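Local structure of putative phosphosugar isomerase (Clostridium difficile, 3G68) at residues Gln57-Ile62 with Gln160-Lys165; Val89-Ser94 with Val133-Glu138; Ser114-Gly117 with Leu122-Glu125; Leu154-Leu159 with Glu171-Glu176; Lys297-Asp302 with Ile315-Leu320. The protein probably binds and isomerises a phosphorylated sugar through its paired SIS domains. All coordinates share one frame; numbering follows the deposited sequence. Where two conformers were deposited one is given.

Interaction 1: residues Gln57-Ile62 with Gln160-Lys165; sequences QNLLDI and QIAREK
Leu-60 reaches across to Ile-161 and Ala-162 with the last atoms of its side chain, and following it from root to tip explains how a helix end can be joined to its neighbour by carbon alone. CB stands well back from 160-165. The first torsion sets CG opposite the carbonyl carbon and beside the backbone N (chi1 -56°), and from CG the two methyls diverge. CD2 does the touching: it lies 3.8 Å from CG2 of Ile-161 and, a little further along the same helical turn, 4.0 Å from the backbone N of Ala-162, whose CB is 4.2 Å from the same Leu-60 CD2. One methyl thus rests in the angle between two successive residues, and the side chains of Leu-60 and Ile-161 run roughly perpendicular to each other.

Leu-59 adds a second point of support. Its CG and CD1 each lie 4.0 Å from CB of Ala-162, so the alanine methyl meets the fork of one leucine and the branch tip of the next. The small residue lets both leucines come close to the helix. The backbones approach to 6.2 Å between CA of Leu-60 and CA of Ala-162, just where the chain leaves helical geometry at Leu-60.

The contact joins the end of helix 43-59 to the last turns of helix 145-165. Strand 36-40 of the N-terminal parallel sheet lies beneath the junction: Ile-37 touches Leu-60 and Ile-161, and also Ile-62, tying both helix ends to the sheet.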
# COMPACT_ATOMS: atom_id res chain seq x y z
N GLN B 57 27.41 -41.18 -21.73
CA GLN B 57 28.32 -42.13 -21.10
C GLN B 57 28.44 -41.83 -19.60
O GLN B 57 28.51 -42.74 -18.79
CB GLN B 57 29.69 -42.09 -21.79
CG GLN B 57 30.69 -43.18 -21.35
CD GLN B 57 30.30 -44.62 -21.72
OE1 GLN B 57 29.41 -44.87 -22.53
NE2 GLN B 57 31.01 -45.57 -21.15
N ASN B 58 28.49 -40.55 -19.25
CA ASN B 58 28.52 -40.12 -17.87
C ASN B 58 27.20 -40.43 -17.13
O ASN B 58 27.22 -40.94 -16.02
CB ASN B 58 28.81 -38.63 -17.80
CG ASN B 58 28.92 -38.11 -16.40
OD1 ASN B 58 27.95 -37.57 -15.85
ND2 ASN B 58 30.08 -38.29 -15.79
N LEU B 59 26.06 -40.20 -17.78
CA LEU B 59 24.74 -40.40 -17.16
C LEU B 59 24.34 -41.86 -16.96
O LEU B 59 23.93 -42.25 -15.87
CB LEU B 59 23.66 -39.70 -18.00
CG LEU B 59 22.21 -39.64 -17.51
CD1 LEU B 59 22.12 -38.99 -16.13
CD2 LEU B 59 21.36 -38.89 -18.50
N LEU B 60 24.47 -42.67 -18.01
CA LEU B 60 24.02 -44.05 -17.99
C LEU B 60 25.06 -45.08 -17.50
O LEU B 60 26.26 -44.74 -17.31
CB LEU B 60 23.53 -44.43 -19.39
CG LEU B 60 22.43 -43.55 -19.98
CD1 LEU B 60 22.15 -43.98 -21.38
CD2 LEU B 60 21.16 -43.65 -19.07
N ASP B 61 24.56 -46.31 -17.31
CA ASP B 61 25.32 -47.49 -16.87
C ASP B 61 25.58 -48.52 -17.94
O ASP B 61 25.85 -49.69 -17.64
CB ASP B 61 24.51 -48.21 -15.79
CG ASP B 61 24.38 -47.43 -14.58
OD1 ASP B 61 25.21 -46.50 -14.42
OD2 ASP B 61 23.48 -47.77 -13.77
N ILE B 62 25.45 -48.13 -19.19
CA ILE B 62 25.63 -49.03 -20.30
C ILE B 62 26.55 -48.27 -21.24
O ILE B 62 26.57 -47.03 -21.22
CB ILE B 62 24.27 -49.40 -20.99
CG1 ILE B 62 23.45 -48.17 -21.40
CG2 ILE B 62 23.39 -50.26 -20.05
CD1 ILE B 62 22.37 -48.50 -22.38
N GLN B 160 15.52 -39.86 -19.35
CA GLN B 160 14.31 -40.68 -19.24
C GLN B 160 14.64 -42.12 -18.88
O GLN B 160 13.96 -42.73 -18.05
CB GLN B 160 13.53 -40.61 -20.56
CG GLN B 160 12.82 -39.24 -20.80
CD GLN B 160 11.41 -39.20 -20.22
OE1 GLN B 160 10.71 -40.19 -20.24
NE2 GLN B 160 10.98 -38.01 -19.76
N ILE B 161 15.71 -42.64 -19.47
CA ILE B 161 16.19 -43.98 -19.15
C ILE B 161 16.73 -43.97 -17.73
O ILE B 161 16.33 -44.79 -16.93
CB ILE B 161 17.30 -44.45 -20.09
CG1 ILE B 161 16.72 -44.78 -21.46
CG2 ILE B 161 17.97 -45.71 -19.55
CD1 ILE B 161 17.81 -44.94 -22.53
N ALA B 162 17.59 -43.00 -17.42
CA ALA B 162 18.22 -42.88 -16.11
C ALA B 162 17.19 -42.85 -14.96
O ALA B 162 17.36 -43.52 -13.93
CB ALA B 162 19.11 -41.63 -16.07
N ARG B 163 16.14 -42.06 -15.13
CA ARG B 163 15.11 -41.97 -14.11
C ARG B 163 14.36 -43.31 -13.98
O ARG B 163 14.19 -43.81 -12.88
CB ARG B 163 14.14 -40.81 -14.38
CG ARG B 163 13.05 -40.60 -13.29
CD ARG B 163 12.19 -39.36 -13.59
NE ARG B 163 11.51 -39.53 -14.87
CZ ARG B 163 10.70 -38.65 -15.44
NH1 ARG B 163 10.42 -37.50 -14.85
NH2 ARG B 163 10.14 -38.95 -16.61
N GLU B 164 13.95 -43.89 -15.11
CA GLU B 164 13.18 -45.14 -15.11
C GLU B 164 13.94 -46.26 -14.45
O GLU B 164 13.38 -47.01 -13.64
CB GLU B 164 12.83 -45.54 -16.55
CG GLU B 164 12.12 -46.90 -16.77
CD GLU B 164 10.69 -47.00 -16.22
OE1 GLU B 164 10.10 -45.97 -15.79
OE2 GLU B 164 10.15 -48.14 -16.26
N LYS B 165 15.22 -46.36 -14.80
CA LYS B 165 16.08 -47.43 -14.29
C LYS B 165 16.66 -47.18 -12.88
O LYS B 165 17.32 -48.05 -12.30
CB LYS B 165 17.18 -47.77 -15.32
CG LYS B 165 16.66 -48.12 -16.76
CD LYS B 165 15.47 -49.12 -16.82
CE LYS B 165 15.26 -49.64 -18.26
NZ LYS B 165 14.08 -50.59 -18.44

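Interaction 2: residues Val89-Ser94 with Val133-Glu138; sequences VSQGGS and VNCGEE
The loop that follows strand 84-90, a Ser-Gln-Gly-Gly turn at the C-terminal end of a central strand of the SIS domain, sends Gln-91 across to Glu-138. A citrate, probably from the crystallisation liquor, sits on this loop and bonds to Ser-90 OG and to the backbone N atoms of Gln-91 and Gly-92. That position is consistent with the phosphosugar pocket of SIS-domain relatives.

Gln-91 spans the gap fully extended, with CG opposite its own backbone N (chi1 -169°). The link it makes is nearly straight: NE2 donates to OE1 of Glu-138 over 3.0 Å at 177°. The acceptor lies in the plane of the amide, whereas the carboxylate is approached on its anti side and somewhat out of its plane, the two flat groups being turned 46° apart. Water 1 completes a second path, accepting from Gln-91 NE2 at 2.9 Å and donating to Gly-136 O at 2.8 Å. Both amide hydrogens are therefore engaged, which should fix the flip of the amide. Packing is light: NE2 of Gln-91 comes within 3.5 Å of CB of Glu-138 and 4.0 Å of SG of Cys-135.

The buried carboxylate is itself held from behind. Its OE2 accepts from Thr-144 N and its OE1 also from Gly-146 N, so backbone N-H groups just before and within the first turn of helix 145-165 position the partner of Gln-91. Cys-149 on that helix packs against Cys-135 and Val-133, while Val-133 and Gln-91 bond through their backbones to Ala-116 and Gly-117, at the end of the adjoining strand 111-116.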
# COMPACT_ATOMS: atom_id res chain seq x y z
N VAL B 89 19.99 -41.57 -36.52
CA VAL B 89 19.71 -40.13 -36.55
C VAL B 89 19.81 -39.60 -37.99
O VAL B 89 20.83 -39.79 -38.66
CB VAL B 89 20.70 -39.39 -35.65
CG1 VAL B 89 20.40 -37.87 -35.61
CG2 VAL B 89 20.66 -39.96 -34.23
N SER B 90 18.75 -38.97 -38.49
CA SER B 90 18.73 -38.37 -39.83
C SER B 90 17.66 -37.30 -39.86
O SER B 90 16.49 -37.66 -39.81
CB SER B 90 18.46 -39.42 -40.91
OG SER B 90 18.36 -38.83 -42.20
N GLN B 91 18.02 -36.01 -39.93
CA GLN B 91 16.97 -34.98 -39.90
C GLN B 91 15.95 -35.10 -41.02
O GLN B 91 14.75 -34.98 -40.75
CB GLN B 91 17.49 -33.55 -39.81
CG GLN B 91 16.36 -32.56 -39.51
CD GLN B 91 16.84 -31.15 -39.24
OE1 GLN B 91 18.02 -30.94 -38.94
NE2 GLN B 91 15.93 -30.17 -39.34
N GLY B 92 16.40 -35.31 -42.25
CA GLY B 92 15.48 -35.53 -43.36
C GLY B 92 14.84 -36.91 -43.28
O GLY B 92 13.81 -37.15 -43.92
N GLY B 93 15.47 -37.82 -42.53
CA GLY B 93 14.93 -39.16 -42.27
C GLY B 93 15.14 -40.19 -43.36
O GLY B 93 14.63 -41.31 -43.25
N SER B 94 15.92 -39.85 -44.38
CA SER B 94 16.10 -40.77 -45.50
C SER B 94 17.54 -40.97 -45.97
O SER B 94 17.75 -41.25 -47.14
CB SER B 94 15.21 -40.31 -46.66
OG SER B 94 15.67 -39.07 -47.16
N VAL B 133 12.21 -36.01 -33.69
CA VAL B 133 12.71 -34.74 -33.20
C VAL B 133 11.67 -33.75 -33.70
O VAL B 133 11.64 -33.43 -34.89
CB VAL B 133 14.13 -34.41 -33.74
CG1 VAL B 133 14.57 -33.02 -33.23
CG2 VAL B 133 15.11 -35.48 -33.33
N ASN B 134 10.83 -33.24 -32.81
CA ASN B 134 9.73 -32.35 -33.22
C ASN B 134 10.12 -30.89 -33.31
O ASN B 134 9.57 -30.06 -32.60
CB ASN B 134 8.53 -32.55 -32.26
CG ASN B 134 7.97 -33.94 -32.35
OD1 ASN B 134 7.85 -34.65 -31.34
ND2 ASN B 134 7.65 -34.37 -33.57
N CYS B 135 11.07 -30.60 -34.20
CA CYS B 135 11.59 -29.24 -34.41
C CYS B 135 10.87 -28.47 -35.54
O CYS B 135 11.12 -27.26 -35.74
CB CYS B 135 13.09 -29.33 -34.69
SG CYS B 135 13.45 -30.29 -36.15
N GLY B 136 9.98 -29.14 -36.27
CA GLY B 136 9.27 -28.53 -37.40
C GLY B 136 10.15 -28.61 -38.63
O GLY B 136 11.33 -28.99 -38.54
N GLU B 137 9.61 -28.23 -39.78
CA GLU B 137 10.38 -28.28 -41.01
C GLU B 137 11.51 -27.25 -41.04
O GLU B 137 11.38 -26.14 -40.51
CB GLU B 137 9.50 -28.19 -42.27
CG GLU B 137 8.84 -26.87 -42.65
CD GLU B 137 8.10 -26.98 -44.03
OE1 GLU B 137 8.74 -27.38 -45.02
OE2 GLU B 137 6.89 -26.67 -44.10
N GLU B 138 12.61 -27.64 -41.67
CA GLU B 138 13.77 -26.80 -41.82
C GLU B 138 14.26 -26.89 -43.28
O GLU B 138 15.10 -27.72 -43.61
CB GLU B 138 14.82 -27.20 -40.81
CG GLU B 138 15.92 -26.12 -40.67
CD GLU B 138 16.91 -26.37 -39.55
OE1 GLU B 138 16.81 -27.39 -38.83
OE2 GLU B 138 17.81 -25.50 -39.40
O HOH W 1 13.15 -30.80 -39.61

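Interaction 3: residues Ser114-Gly117 with Leu122-Glu125; sequences SMAG and LIDE
Ser-114 and Asp-124 make the polar half of this contact, a short hydrogen bond in which Ser-114 OG donates to Asp-124 OD1 over 2.5 Å. The serine hydroxyl lies between its own backbone N and carbonyl carbon (chi1 56°), which directs it at the carboxylate; it arrives on the anti side of OD1, 33° out of the carboxylate plane. The same OD1 accepts from water 2 at 2.9 Å, and that water takes the N-H of Ala-116 over 3.0 Å. One carboxylate oxygen thus receives both a side-chain donor and, through water, the backbone of the strand. The other oxygen, OD2, accepts from Ala-121 N, so the carboxylate also steadies its own loop.

Apolar contact comes from Ile-123. Its CD1 tip lies over the strand backbone, 3.9 Å from CB of Ser-114 and 4.3 Å from CB of Ala-116, two residues whose CB atoms point the same way. Between them the Ile-123 methyl also approaches the backbone N of Met-115, a selenomethionine whose side chain leaves on the opposite side of the strand.

The pairing holds the loop segment 122-125 against the end of strand 111-116. Met-102 of helix 96-107 touches both Ser-114 and Ile-123, Ile-130 of the edge strand 129-130 packs against Ser-114 and Asp-124, and the other face of the strand is covered by helix 145-165.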
# COMPACT_ATOMS: atom_id res chain seq x y z
N SER B 114 14.58 -44.48 -34.13
CA SER B 114 14.81 -43.45 -35.13
C SER B 114 14.66 -42.04 -34.54
O SER B 114 13.88 -41.82 -33.62
CB SER B 114 13.88 -43.62 -36.34
OG SER B 114 12.50 -43.64 -35.96
N MSE B 115 15.45 -41.09 -35.06
CA MSE B 115 15.34 -39.69 -34.71
C MSE B 115 15.41 -38.87 -35.98
O MSE B 115 16.48 -38.44 -36.42
CB MSE B 115 16.41 -39.27 -33.70
CG MSE B 115 16.25 -39.94 -32.36
SE MSE B 115 17.24 -38.95 -30.97
CE MSE B 115 16.62 -39.99 -29.32
N ALA B 116 14.26 -38.74 -36.62
CA ALA B 116 14.10 -37.93 -37.81
C ALA B 116 13.37 -36.65 -37.43
O ALA B 116 12.65 -36.60 -36.42
CB ALA B 116 13.33 -38.72 -38.87
N GLY B 117 13.55 -35.62 -38.26
CA GLY B 117 12.94 -34.30 -38.05
C GLY B 117 11.63 -34.08 -38.77
O GLY B 117 11.20 -32.94 -38.95
N LEU B 122 11.61 -42.33 -43.72
CA LEU B 122 12.00 -43.63 -44.25
C LEU B 122 12.60 -44.51 -43.16
O LEU B 122 12.26 -45.69 -43.06
CB LEU B 122 12.99 -43.49 -45.40
CG LEU B 122 13.61 -44.76 -46.01
CD1 LEU B 122 14.66 -45.42 -45.12
CD2 LEU B 122 12.51 -45.75 -46.37
N ILE B 123 13.45 -43.91 -42.33
CA ILE B 123 14.10 -44.64 -41.24
C ILE B 123 13.11 -45.14 -40.16
O ILE B 123 13.41 -46.10 -39.44
CB ILE B 123 15.34 -43.86 -40.65
CG1 ILE B 123 14.96 -42.54 -39.97
CG2 ILE B 123 16.37 -43.62 -41.76
CD1 ILE B 123 16.05 -42.02 -39.09
N ASP B 124 11.95 -44.51 -40.03
CA ASP B 124 10.91 -44.98 -39.08
C ASP B 124 10.37 -46.37 -39.46
O ASP B 124 9.92 -47.11 -38.58
CB ASP B 124 9.73 -43.99 -38.98
CG ASP B 124 10.13 -42.60 -38.40
OD1 ASP B 124 11.24 -42.45 -37.82
OD2 ASP B 124 9.31 -41.65 -38.52
N GLU B 125 10.44 -46.73 -40.74
CA GLU B 125 9.93 -48.01 -41.28
C GLU B 125 10.51 -49.24 -40.61
O GLU B 125 9.80 -50.24 -40.47
CB GLU B 125 10.22 -48.13 -42.77
CG GLU B 125 9.44 -47.15 -43.62
CD GLU B 125 9.75 -47.26 -45.10
OE1 GLU B 125 10.30 -48.29 -45.55
OE2 GLU B 125 9.41 -46.29 -45.82
O HOH W 2 11.90 -40.44 -35.86

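Interaction 4: residues Leu154-Leu159 with Glu171-Glu176; sequences LMLLGL and EKYNEE. With EDO (1,2-ethanediol), chain J.
The ring of Tyr-173 meets Leu-159 with its edge: the carbonyl carbon of Leu-159 lies in the ring plane and its O close to it, 3.5 Å from Tyr-173 CD2. Beside this, CE2 of the ring is 3.6 Å from Leu-159 CB. One face carries the guanidinium group of Arg-163, a cation-pi partner one turn further along the leucine's helix. The tyrosine gets there because CG points opposite its backbone N (chi1 177°), swinging the ring along the partner helix until OH bonds to Gln-160 NE2. A methyl of Leu-156, CD2, stands 4.3 Å from that Tyr-173 OH.

On the neighbouring turn Leu-159 CD2 packs on CB of Glu-176 at 3.9 Å, the two side chains crossing at about a right angle. The glutamate then bends at chi2 and carries its carboxylate away. OE1 accepts from Tyr-309 OH, while OE2 forms a salt bridge with Lys-172 NZ over 2.8 Å and another with Lys-179. A buried acid is thereby offset by two lysines of its own helix, which probably stabilise its charged form.

At the outer end, an ethanediol, probably from the crystallisation liquor, accepts from Glu-171 N at 2.9 Å through O1 and is also bonded to Ser-24 of the second subunit.

Here the two helix segments run almost antiparallel (166°), their axes 11.4 Å apart, as a helical hairpin of 145-165 and 170-184. Helix 43-59 closes one side through Tyr-55, which touches Leu-159, and Ile-177 of helix 170-184 touches both Leu-156 and Leu-159.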
# COMPACT_ATOMS: atom_id res chain seq x y z
N LEU B 154 18.47 -36.58 -27.77
CA LEU B 154 19.43 -37.57 -27.28
C LEU B 154 19.67 -37.45 -25.76
O LEU B 154 19.78 -38.45 -25.06
CB LEU B 154 20.75 -37.46 -28.01
CG LEU B 154 20.78 -37.99 -29.44
CD1 LEU B 154 21.98 -37.44 -30.19
CD2 LEU B 154 20.77 -39.52 -29.43
N MSE B 155 19.78 -36.22 -25.26
CA MSE B 155 19.95 -36.02 -23.84
C MSE B 155 18.70 -36.47 -23.08
O MSE B 155 18.83 -37.07 -22.03
CB MSE B 155 20.27 -34.56 -23.52
CG MSE B 155 21.65 -34.14 -23.97
SE MSE B 155 21.95 -32.30 -23.46
CE MSE B 155 23.87 -32.17 -23.70
N LEU B 156 17.52 -36.12 -23.59
CA LEU B 156 16.25 -36.49 -22.96
C LEU B 156 16.12 -38.02 -22.89
O LEU B 156 15.78 -38.54 -21.82
CB LEU B 156 15.07 -35.85 -23.69
CG LEU B 156 15.03 -34.34 -23.42
CD1 LEU B 156 14.02 -33.67 -24.31
CD2 LEU B 156 14.75 -34.05 -21.93
N LEU B 157 16.45 -38.71 -23.98
CA LEU B 157 16.48 -40.19 -24.00
C LEU B 157 17.27 -40.71 -22.80
O LEU B 157 16.78 -41.60 -22.08
CB LEU B 157 17.10 -40.75 -25.29
CG LEU B 157 17.34 -42.28 -25.37
CD1 LEU B 157 16.00 -43.06 -25.29
CD2 LEU B 157 18.15 -42.62 -26.65
N GLY B 158 18.47 -40.17 -22.61
CA GLY B 158 19.34 -40.52 -21.48
C GLY B 158 18.66 -40.29 -20.15
O GLY B 158 18.55 -41.19 -19.33
N LEU B 159 18.20 -39.06 -19.94
CA LEU B 159 17.53 -38.68 -18.69
C LEU B 159 16.31 -39.55 -18.34
O LEU B 159 16.10 -39.89 -17.17
CB LEU B 159 17.16 -37.18 -18.76
CG LEU B 159 18.34 -36.20 -18.60
CD1 LEU B 159 17.93 -34.73 -18.94
CD2 LEU B 159 18.90 -36.29 -17.17
N GLU B 171 13.62 -35.90 -8.57
CA GLU B 171 14.02 -34.51 -8.39
C GLU B 171 15.30 -34.20 -9.16
O GLU B 171 15.44 -33.10 -9.66
CB GLU B 171 14.13 -34.13 -6.91
CG GLU B 171 12.74 -34.03 -6.25
CD GLU B 171 12.77 -33.61 -4.79
OE1 GLU B 171 13.87 -33.51 -4.21
OE2 GLU B 171 11.68 -33.39 -4.22
N LYS B 172 16.20 -35.18 -9.26
CA LYS B 172 17.45 -35.01 -10.01
C LYS B 172 17.13 -34.84 -11.49
O LYS B 172 17.72 -33.99 -12.13
CB LYS B 172 18.44 -36.15 -9.78
CG LYS B 172 19.78 -36.02 -10.54
CD LYS B 172 20.62 -34.82 -10.07
CE LYS B 172 21.96 -34.75 -10.83
NZ LYS B 172 22.71 -33.47 -10.59
N TYR B 173 16.19 -35.64 -12.02
CA TYR B 173 15.69 -35.46 -13.39
C TYR B 173 15.21 -34.00 -13.55
O TYR B 173 15.66 -33.29 -14.42
CB TYR B 173 14.54 -36.43 -13.70
CG TYR B 173 13.92 -36.24 -15.08
CD1 TYR B 173 12.92 -35.31 -15.30
CD2 TYR B 173 14.35 -36.99 -16.17
CE1 TYR B 173 12.36 -35.12 -16.56
CE2 TYR B 173 13.79 -36.80 -17.44
CZ TYR B 173 12.81 -35.86 -17.62
OH TYR B 173 12.26 -35.67 -18.88
N ASN B 174 14.29 -33.57 -12.70
CA ASN B 174 13.79 -32.20 -12.72
C ASN B 174 14.91 -31.13 -12.66
O ASN B 174 14.87 -30.12 -13.35
CB ASN B 174 12.84 -31.99 -11.53
CG ASN B 174 12.23 -30.61 -11.54
OD1 ASN B 174 12.63 -29.73 -10.76
ND2 ASN B 174 11.32 -30.39 -12.47
N GLU B 175 15.88 -31.33 -11.81
CA GLU B 175 16.99 -30.40 -11.71
C GLU B 175 17.77 -30.28 -13.03
O GLU B 175 18.17 -29.19 -13.43
CB GLU B 175 17.96 -30.84 -10.64
CG GLU B 175 19.15 -29.94 -10.47
CD GLU B 175 20.06 -30.31 -9.31
OE1 GLU B 175 19.82 -31.35 -8.65
OE2 GLU B 175 21.03 -29.56 -9.07
N GLU B 176 18.05 -31.43 -13.67
CA GLU B 176 18.74 -31.44 -14.96
C GLU B 176 17.91 -30.79 -16.06
O GLU B 176 18.45 -30.02 -16.87
CB GLU B 176 19.19 -32.85 -15.35
CG GLU B 176 20.23 -33.43 -14.39
CD GLU B 176 21.43 -32.52 -14.12
OE1 GLU B 176 22.07 -32.04 -15.08
OE2 GLU B 176 21.77 -32.31 -12.94
C1 EDO J . 12.88 -37.38 -4.97
O1 EDO J . 12.60 -37.53 -6.36
C2 EDO J . 14.37 -37.35 -4.76
O2 EDO J . 14.69 -36.55 -3.64

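Interaction 5: residues Lys297-Asp302 with Ile315-Leu320; sequences KNLKID and IVPIQL. With EDO (1,2-ethanediol), chain I.
Pro-317 and Leu-299 carry most of this contact, which joins an outer strand to a helix in the second alpha/beta unit of this double-SIS protein, whose parallel sheet has the order 2-1-3-4-5 like the first. Leu-299 sits on the outermost strand, 299-300, and Pro-317 in the first turn of helix 316-324, which packs against that sheet.

The leucine approaches the pyrrolidine ring with one methyl. CD2 of Leu-299 lies 3.6 Å from CB of Pro-317 and 3.7 Å from CG of Pro-317, so it rests against the CB-CG bond. This follows from a first torsion that turns CG opposite the backbone N (chi1 173°), while the CB atoms of both residues point at the opposing segment. Ile-301, two residues on and facing the same way, gives looser support: its CD1 is 4.4 Å from CG of Pro-317. The ring therefore meets segment 297-302 at two residues, one in the strand and one just beyond it.

A proline suits this position because the first turn of a helix does not need its N-H; the regular bonding starts just after it, with Gln-319 N donating to Ile-315 O at 3.0 Å.

Ser-194 of helix 187-200 also touches the proline, and Ile-288 of the adjacent strand packs against Leu-299, Ile-301 and Ile-318, continuing the apolar layer inward. Where the strand region ends, an ethanediol, probably from the crystallisation liquor, bridges the backbone of Asp-302: its O1 accepts from Asp-302 N over 2.6 Å at 168°, and its O2 donates to Asp-302 O over 2.7 Å.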
# COMPACT_ATOMS: atom_id res chain seq x y z
N LYS B 297 38.17 -8.37 -31.94
CA LYS B 297 38.07 -9.67 -32.54
C LYS B 297 37.46 -10.73 -31.63
O LYS B 297 37.05 -11.77 -32.13
CB LYS B 297 39.46 -10.15 -33.02
CG LYS B 297 40.02 -9.35 -34.17
CD LYS B 297 41.38 -9.86 -34.67
CE LYS B 297 42.52 -9.42 -33.75
NZ LYS B 297 43.80 -9.73 -34.42
N ASN B 298 37.48 -10.51 -30.32
CA ASN B 298 36.96 -11.48 -29.35
C ASN B 298 35.49 -11.27 -29.00
O ASN B 298 34.98 -10.14 -29.05
CB ASN B 298 37.82 -11.49 -28.09
CG ASN B 298 39.25 -11.92 -28.37
OD1 ASN B 298 39.52 -12.52 -29.41
ND2 ASN B 298 40.17 -11.62 -27.45
N LEU B 299 34.80 -12.38 -28.71
CA LEU B 299 33.38 -12.38 -28.35
C LEU B 299 33.26 -12.94 -26.94
O LEU B 299 33.42 -14.15 -26.72
CB LEU B 299 32.55 -13.22 -29.31
CG LEU B 299 31.07 -13.45 -28.94
CD1 LEU B 299 30.31 -12.11 -28.76
CD2 LEU B 299 30.38 -14.31 -30.01
N LYS B 300 32.94 -12.06 -25.99
CA LYS B 300 32.72 -12.44 -24.61
C LYS B 300 31.25 -12.78 -24.42
O LYS B 300 30.38 -11.91 -24.58
CB LYS B 300 33.13 -11.33 -23.68
CG LYS B 300 33.16 -11.70 -22.22
CD LYS B 300 33.74 -10.52 -21.41
CE LYS B 300 34.01 -10.90 -19.96
NZ LYS B 300 34.84 -9.85 -19.24
N ILE B 301 30.95 -14.04 -24.15
CA ILE B 301 29.56 -14.47 -23.90
C ILE B 301 29.51 -15.27 -22.62
O ILE B 301 30.34 -16.14 -22.39
CB ILE B 301 28.91 -15.22 -25.09
CG1 ILE B 301 29.87 -16.27 -25.67
CG2 ILE B 301 28.43 -14.18 -26.17
CD1 ILE B 301 29.31 -17.02 -26.86
N ASP B 302 28.52 -14.97 -21.78
CA ASP B 302 28.41 -15.62 -20.49
C ASP B 302 27.55 -16.88 -20.59
O ASP B 302 26.32 -16.84 -20.44
CB ASP B 302 27.86 -14.65 -19.44
CG ASP B 302 27.76 -15.29 -18.08
OD1 ASP B 302 28.51 -16.26 -17.82
OD2 ASP B 302 26.93 -14.82 -17.28
N ILE B 315 28.24 -22.53 -30.21
CA ILE B 315 28.44 -22.30 -31.63
C ILE B 315 27.42 -21.38 -32.29
O ILE B 315 27.49 -21.16 -33.50
CB ILE B 315 28.66 -23.61 -32.44
CG1 ILE B 315 27.43 -24.50 -32.48
CG2 ILE B 315 29.83 -24.41 -31.89
CD1 ILE B 315 27.60 -25.62 -33.53
N VAL B 316 26.49 -20.83 -31.51
CA VAL B 316 25.53 -19.82 -32.04
C VAL B 316 26.24 -18.76 -32.91
O VAL B 316 25.78 -18.50 -34.03
CB VAL B 316 24.67 -19.18 -30.91
CG1 VAL B 316 23.88 -17.96 -31.38
CG2 VAL B 316 23.73 -20.19 -30.37
N PRO B 317 27.33 -18.14 -32.41
CA PRO B 317 28.05 -17.15 -33.23
C PRO B 317 28.54 -17.64 -34.58
O PRO B 317 28.49 -16.89 -35.55
CB PRO B 317 29.23 -16.74 -32.34
CG PRO B 317 29.19 -17.65 -31.19
CD PRO B 317 27.85 -18.15 -31.03
N ILE B 318 28.99 -18.89 -34.63
CA ILE B 318 29.53 -19.45 -35.85
C ILE B 318 28.37 -19.72 -36.81
O ILE B 318 28.48 -19.41 -37.98
CB ILE B 318 30.36 -20.75 -35.62
CG1 ILE B 318 31.52 -20.50 -34.66
CG2 ILE B 318 30.92 -21.23 -36.95
CD1 ILE B 318 32.46 -19.47 -35.14
N GLN B 319 27.28 -20.31 -36.32
CA GLN B 319 26.09 -20.48 -37.17
C GLN B 319 25.56 -19.16 -37.66
O GLN B 319 25.07 -19.09 -38.79
CB GLN B 319 24.98 -21.21 -36.41
CG GLN B 319 25.31 -22.65 -36.12
CD GLN B 319 24.49 -23.19 -34.98
OE1 GLN B 319 24.14 -22.46 -34.04
NE2 GLN B 319 24.17 -24.49 -35.05
N LEU B 320 25.64 -18.10 -36.85
CA LEU B 320 25.17 -16.80 -37.32
C LEU B 320 26.05 -16.27 -38.43
O LEU B 320 25.55 -15.61 -39.37
CB LEU B 320 24.97 -15.78 -36.19
CG LEU B 320 24.31 -14.47 -36.59
CD1 LEU B 320 22.94 -14.69 -37.31
CD2 LEU B 320 24.11 -13.61 -35.36
C1 EDO I . 25.18 -13.52 -22.99
O1 EDO I . 26.51 -13.44 -22.45
C2 EDO I . 24.40 -14.66 -22.33
O2 EDO I . 24.69 -14.74 -20.92

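In the fold
All five contacts bury most of the residues that touch, yet their chemistry follows their place. Interactions 1 and 4 share helix 145-165 and are chiefly apolar, with centres about 9 Å apart; Leu-59 of the first packs on Gly-158 and Leu-159 of the second. Interactions 2 and 3 sit at the C-terminal ends of neighbouring strands 84-90 and 111-116, where carboxylates and waters join in, with methyl packing kept in interaction 3 and a citrate bound at the 89-94 loop of interaction 2. Met-115 of interaction 3 packs on Leu-154 and Leu-157 of interaction 4, linking those two. Interaction 5 belongs to the other sheet, its centre about 32 Å from that of interaction 3, and is again purely apolar strand-to-helix packing.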